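Local coordinates for ER-derived vesicles protein ERV41 (Saccharomyces cerevisiae, PDB 3ZLC), which travels in COPII-coated vesicles, is required for efficient transport of a subset of secretory proteins from endoplasmic reticulum to Golgi, and facilitates retrograde transport, at residues F61-Y64 with D65-V68; Q179-Q182 with D183-L186. One frame throughout, in Å; residues are numbered along the deposited sequence.

Contact 1: residues F61-Y64 with D65-V68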
loop_
_atom_site.group_PDB
_atom_site.type_symbol
_atom_site.label_atom_id
_atom_site.label_comp_id
_atom_site.label_asym_id
_atom_site.label_seq_id
_atom_site.Cartn_x
_atom_site.Cartn_y
_atom_site.Cartn_z
ATOM N N PHE A 61 -4.144 8.207 12.476
ATOM C CA PHE A 61 -5.410 7.697 12.982
ATOM C C PHE A 61 -5.885 6.544 12.122
ATOM O O PHE A 61 -5.463 6.389 10.970
ATOM C CB PHE A 61 -6.482 8.799 13.054
ATOM C CG PHE A 61 -7.098 9.157 11.716
ATOM C CD1 PHE A 61 -6.433 10.000 10.828
ATOM C CD2 PHE A 61 -8.355 8.661 11.357
ATOM C CE1 PHE A 61 -7.012 10.342 9.600
ATOM C CE2 PHE A 61 -8.945 9.004 10.130
ATOM C CZ PHE A 61 -8.273 9.842 9.257
ATOM N N ILE A 62 -6.748 5.717 12.689
ATOM C CA ILE A 62 -7.325 4.637 11.905
ATOM C C ILE A 62 -8.778 4.997 11.654
ATOM O O ILE A 62 -9.547 5.166 12.604
ATOM C CB ILE A 62 -7.218 3.297 12.631
ATOM C CG1 ILE A 62 -5.736 2.977 12.898
ATOM C CG2 ILE A 62 -7.867 2.195 11.787
ATOM C CD1 ILE A 62 -5.511 1.876 13.923
ATOM N N PRO A 63 -9.152 5.152 10.371
ATOM C CA PRO A 63 -10.514 5.603 10.062
ATOM C C PRO A 63 -11.566 4.547 10.388
ATOM O O PRO A 63 -11.227 3.384 10.581
ATOM C CB PRO A 63 -10.479 5.833 8.544
ATOM C CG PRO A 63 -9.019 5.914 8.174
ATOM C CD PRO A 63 -8.337 4.990 9.151
ATOM N N TYR A 64 -12.831 4.953 10.475
ATOM C CA TYR A 64 -13.918 3.980 10.588
ATOM C C TYR A 64 -14.078 3.197 9.281
ATOM O O TYR A 64 -13.416 3.511 8.296
ATOM C CB TYR A 64 -15.209 4.687 10.975
ATOM C CG TYR A 64 -15.177 5.187 12.392
ATOM C CD1 TYR A 64 -15.029 4.296 13.450
ATOM C CD2 TYR A 64 -15.278 6.543 12.680
ATOM C CE1 TYR A 64 -14.994 4.739 14.759
ATOM C CE2 TYR A 64 -15.244 6.999 13.999
ATOM C CZ TYR A 64 -15.100 6.085 15.027
ATOM O OH TYR A 64 -15.053 6.501 16.337
ATOM N N ASP A 65 -14.940 2.173 9.287
ATOM C CA ASP A 65 -15.143 1.300 8.123
ATOM C C ASP A 65 -13.847 0.784 7.522
ATOM O O ASP A 65 -13.703 0.700 6.297
ATOM C CB ASP A 65 -15.976 2.017 7.064
ATOM C CG ASP A 65 -17.181 2.670 7.652
ATOM O OD1 ASP A 65 -17.730 2.103 8.616
ATOM O OD2 ASP A 65 -17.562 3.762 7.183
ATOM N N THR A 66 -12.923 0.431 8.408
ATOM C CA THR A 66 -11.599 -0.075 8.038
ATOM C C THR A 66 -11.350 -1.380 8.781
ATOM O O THR A 66 -11.528 -1.450 10.007
ATOM C CB THR A 66 -10.505 0.962 8.399
ATOM O OG1 THR A 66 -10.688 2.115 7.582
ATOM C CG2 THR A 66 -9.063 0.411 8.156
ATOM N N LYS A 67 -10.991 -2.423 8.030
ATOM C CA LYS A 67 -10.638 -3.710 8.608
ATOM C C LYS A 67 -9.336 -3.519 9.351
ATOM O O LYS A 67 -8.397 -2.881 8.845
ATOM C CB LYS A 67 -10.377 -4.749 7.506
ATOM C CG LYS A 67 -11.557 -5.041 6.624
ATOM C CD LYS A 67 -11.113 -5.621 5.276
ATOM C CE LYS A 67 -10.457 -6.977 5.388
ATOM N NZ LYS A 67 -10.710 -7.820 4.132
ATOM N N VAL A 68 -9.260 -4.093 10.538
ATOM C CA VAL A 68 -8.088 -3.921 11.383
ATOM C C VAL A 68 -7.451 -5.295 11.514
ATOM O O VAL A 68 -7.842 -6.096 12.361
ATOM C CB VAL A 68 -8.493 -3.315 12.708
ATOM C CG1 VAL A 68 -7.276 -3.004 13.521
ATOM C CG2 VAL A 68 -9.251 -2.038 12.434
HETATM O O HOH W 1 -12.442 0.643 11.521
#

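Contact 2: residues Q179-Q182 with D183-L186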
loop_
_atom_site.group_PDB
_atom_site.type_symbol
_atom_site.label_atom_id
_atom_site.label_comp_id
_atom_site.label_asym_id
_atom_site.label_seq_id
_atom_site.Cartn_x
_atom_site.Cartn_y
_atom_site.Cartn_z
ATOM N N GLN A 179 -3.008 -2.198 9.730
ATOM C CA GLN A 179 -2.253 -3.045 10.645
ATOM C C GLN A 179 -1.578 -2.156 11.682
ATOM O O GLN A 179 -0.997 -1.121 11.350
ATOM C CB GLN A 179 -1.226 -3.891 9.876
ATOM C CG GLN A 179 -1.885 -4.984 9.024
ATOM C CD GLN A 179 -0.964 -6.152 8.683
ATOM O OE1 GLN A 179 -0.606 -6.949 9.552
ATOM N NE2 GLN A 179 -0.596 -6.270 7.402
ATOM N N PHE A 180 -1.675 -2.554 12.943
ATOM C CA PHE A 180 -0.982 -1.844 13.995
ATOM C C PHE A 180 -0.685 -2.766 15.162
ATOM O O PHE A 180 -1.398 -3.739 15.409
ATOM C CB PHE A 180 -1.786 -0.634 14.474
ATOM C CG PHE A 180 -2.928 -0.989 15.355
ATOM C CD1 PHE A 180 -2.758 -1.073 16.731
ATOM C CD2 PHE A 180 -4.176 -1.237 14.818
ATOM C CE1 PHE A 180 -3.812 -1.412 17.554
ATOM C CE2 PHE A 180 -5.238 -1.562 15.638
ATOM C CZ PHE A 180 -5.056 -1.658 17.006
ATOM N N ASN A 181 0.364 -2.431 15.890
ATOM C CA ASN A 181 0.776 -3.209 17.049
ATOM C C ASN A 181 1.584 -2.246 17.889
ATOM O O ASN A 181 2.720 -1.921 17.540
ATOM C CB ASN A 181 1.632 -4.416 16.625
ATOM C CG ASN A 181 2.020 -5.318 17.802
ATOM O OD1 ASN A 181 2.131 -4.871 18.950
ATOM N ND2 ASN A 181 2.243 -6.595 17.511
ATOM N N GLN A 182 0.993 -1.774 18.980
ATOM C CA GLN A 182 1.639 -0.759 19.797
ATOM C C GLN A 182 2.889 -1.315 20.479
ATOM O O GLN A 182 3.770 -0.557 20.884
ATOM C CB GLN A 182 0.643 -0.177 20.813
ATOM C CG GLN A 182 -0.658 0.327 20.175
ATOM C CD GLN A 182 -1.539 1.112 21.138
ATOM O OE1 GLN A 182 -2.618 0.657 21.530
ATOM N NE2 GLN A 182 -1.089 2.307 21.510
ATOM N N ASP A 183 2.972 -2.640 20.567
ATOM C CA ASP A 183 4.124 -3.305 21.170
ATOM C C ASP A 183 5.221 -3.647 20.148
ATOM O O ASP A 183 6.360 -3.902 20.518
ATOM C CB ASP A 183 3.672 -4.567 21.915
ATOM C CG ASP A 183 2.772 -4.253 23.100
ATOM O OD1 ASP A 183 2.897 -3.147 23.671
ATOM O OD2 ASP A 183 1.936 -5.114 23.458
ATOM N N GLU A 184 4.880 -3.651 18.866
ATOM C CA GLU A 184 5.876 -3.929 17.834
ATOM C C GLU A 184 5.881 -2.857 16.743
ATOM O O GLU A 184 5.463 -3.124 15.615
ATOM C CB GLU A 184 5.637 -5.314 17.206
ATOM C CG GLU A 184 5.648 -6.497 18.195
ATOM C CD GLU A 184 7.003 -6.722 18.846
ATOM O OE1 GLU A 184 8.028 -6.300 18.267
ATOM O OE2 GLU A 184 7.044 -7.323 19.941
ATOM N N PRO A 185 6.371 -1.642 17.072
ATOM C CA PRO A 185 6.409 -0.544 16.091
ATOM C C PRO A 185 7.299 -0.824 14.881
ATOM O O PRO A 185 7.013 -0.311 13.798
ATOM C CB PRO A 185 7.004 0.634 16.892
ATOM C CG PRO A 185 7.709 0.004 18.079
ATOM C CD PRO A 185 6.880 -1.225 18.394
ATOM N N LEU A 186 8.372 -1.595 15.066
ATOM C CA LEU A 186 9.337 -1.824 13.985
ATOM C C LEU A 186 9.059 -3.101 13.192
ATOM O O LEU A 186 9.953 -3.676 12.555
ATOM C CB LEU A 186 10.746 -1.847 14.545
ATOM C CG LEU A 186 11.142 -0.497 15.147
ATOM C CD1 LEU A 186 12.463 -0.575 15.906
ATOM C CD2 LEU A 186 11.233 0.487 14.012
#

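Contact 1: residues F61-Y64 with D65-V68
Thr66 lays its hydroxyl obliquely over the ring of Pro63, with OG1 of Thr66 3.8 Å from CB and 4.0 Å from CD of Pro63. With OG1 placed anti to the carbonyl carbon (chi1 -66°), the hydroxyl is carried back across the turn toward the preceding carbonyls. OG1 of Thr66 lies 3.1 Å from Tyr64 O and 3.3 Å from Pro63 O; a hydrogen bond to Tyr64 O is possible, but the single proton may be given elsewhere. The other branch, CG2 of Thr66, meets CG2 of Ile62 at 4.2 Å, a light apolar touch. Water 1 bridges the mouth of the turn, donating to Pro63 O at 3.1 Å and to Thr66 O at 2.7 Å, and so links the two arms. Asp65 takes a left-handed backbone conformation where the chain reverses. Inward, Ile62 and Thr66 touch Ala178 on strand 177-179, while Pro63 rests on Val157 and Asn159 of strand 156-163. The turn thus brings the chain from the loop after strand 53-57 into strand 67-68, the edge strand running parallel to 177-179.

Contact 2: residues Q179-Q182 with D183-L186
Asn181 carries this contact, its side chain folded over the amides of Asp183 and Glu184, while its own backbone N is held by Asn155 OD1. With CG anti to the backbone N (chi1 -176°), the amide lies beside its own carbonyl carbon, and OD1 meets the backbone ahead of it. OD1 of Asn181 accepts from Asp183 N at 2.9 Å, the donor tilted modestly from the plane of the side-chain amide. OD1 of Asn181 also takes a weak hydrogen bond from Glu184 N at 3.0 Å, so one side-chain oxygen serves two successive N-H groups. Glu184 N is itself shared: it also bonds to Asn181 O at 3.1 Å, approaching from above the carbonyl plane. The other arm of the amide runs beside the glutamate chain, with ND2 of Asn181 3.5 Å from CG of Glu184. The two side chains point the same way, yet their amide and carboxylate planes stand 89° apart, and the amide nitrogen lies against CB and CG of the glutamate, not its carboxylate.

Gln182, next along, points its CB away from residues 183-186, and its side chain touches Pro88 and Phe91; O of Gln182 sits 4.0 Å from CD of Pro185. Beyond the turn, Pro185 and Phe154 share a backbone hydrogen bond.

From Asn181 to Glu184 the chain forms a type I beta turn, and the OD1 bond to Asp183 N adds an Asx turn at its first residue, a position where asparagine is common.

Both contacts are local turns at the surface of the lumenal domain, with centres about 15 Å apart, and both adjoin strand 177-179: contact 1 packs beside it and leads into its parallel neighbour, contact 2 follows its end on the way to strand 188-200. Contact 1 is partly rooted in the sheet through the buried Ile62; contact 2 has no buried residue among those that touch. In 61-68 a water, and perhaps a threonine hydroxyl, tie the arms together, whereas in 179-186 an asparagine amide does so directly. Phe180 joins the two, its CE2 packing 3.3 Å from CG1 of Val68 and its CD2 3.5 Å from CD1 of Ile62.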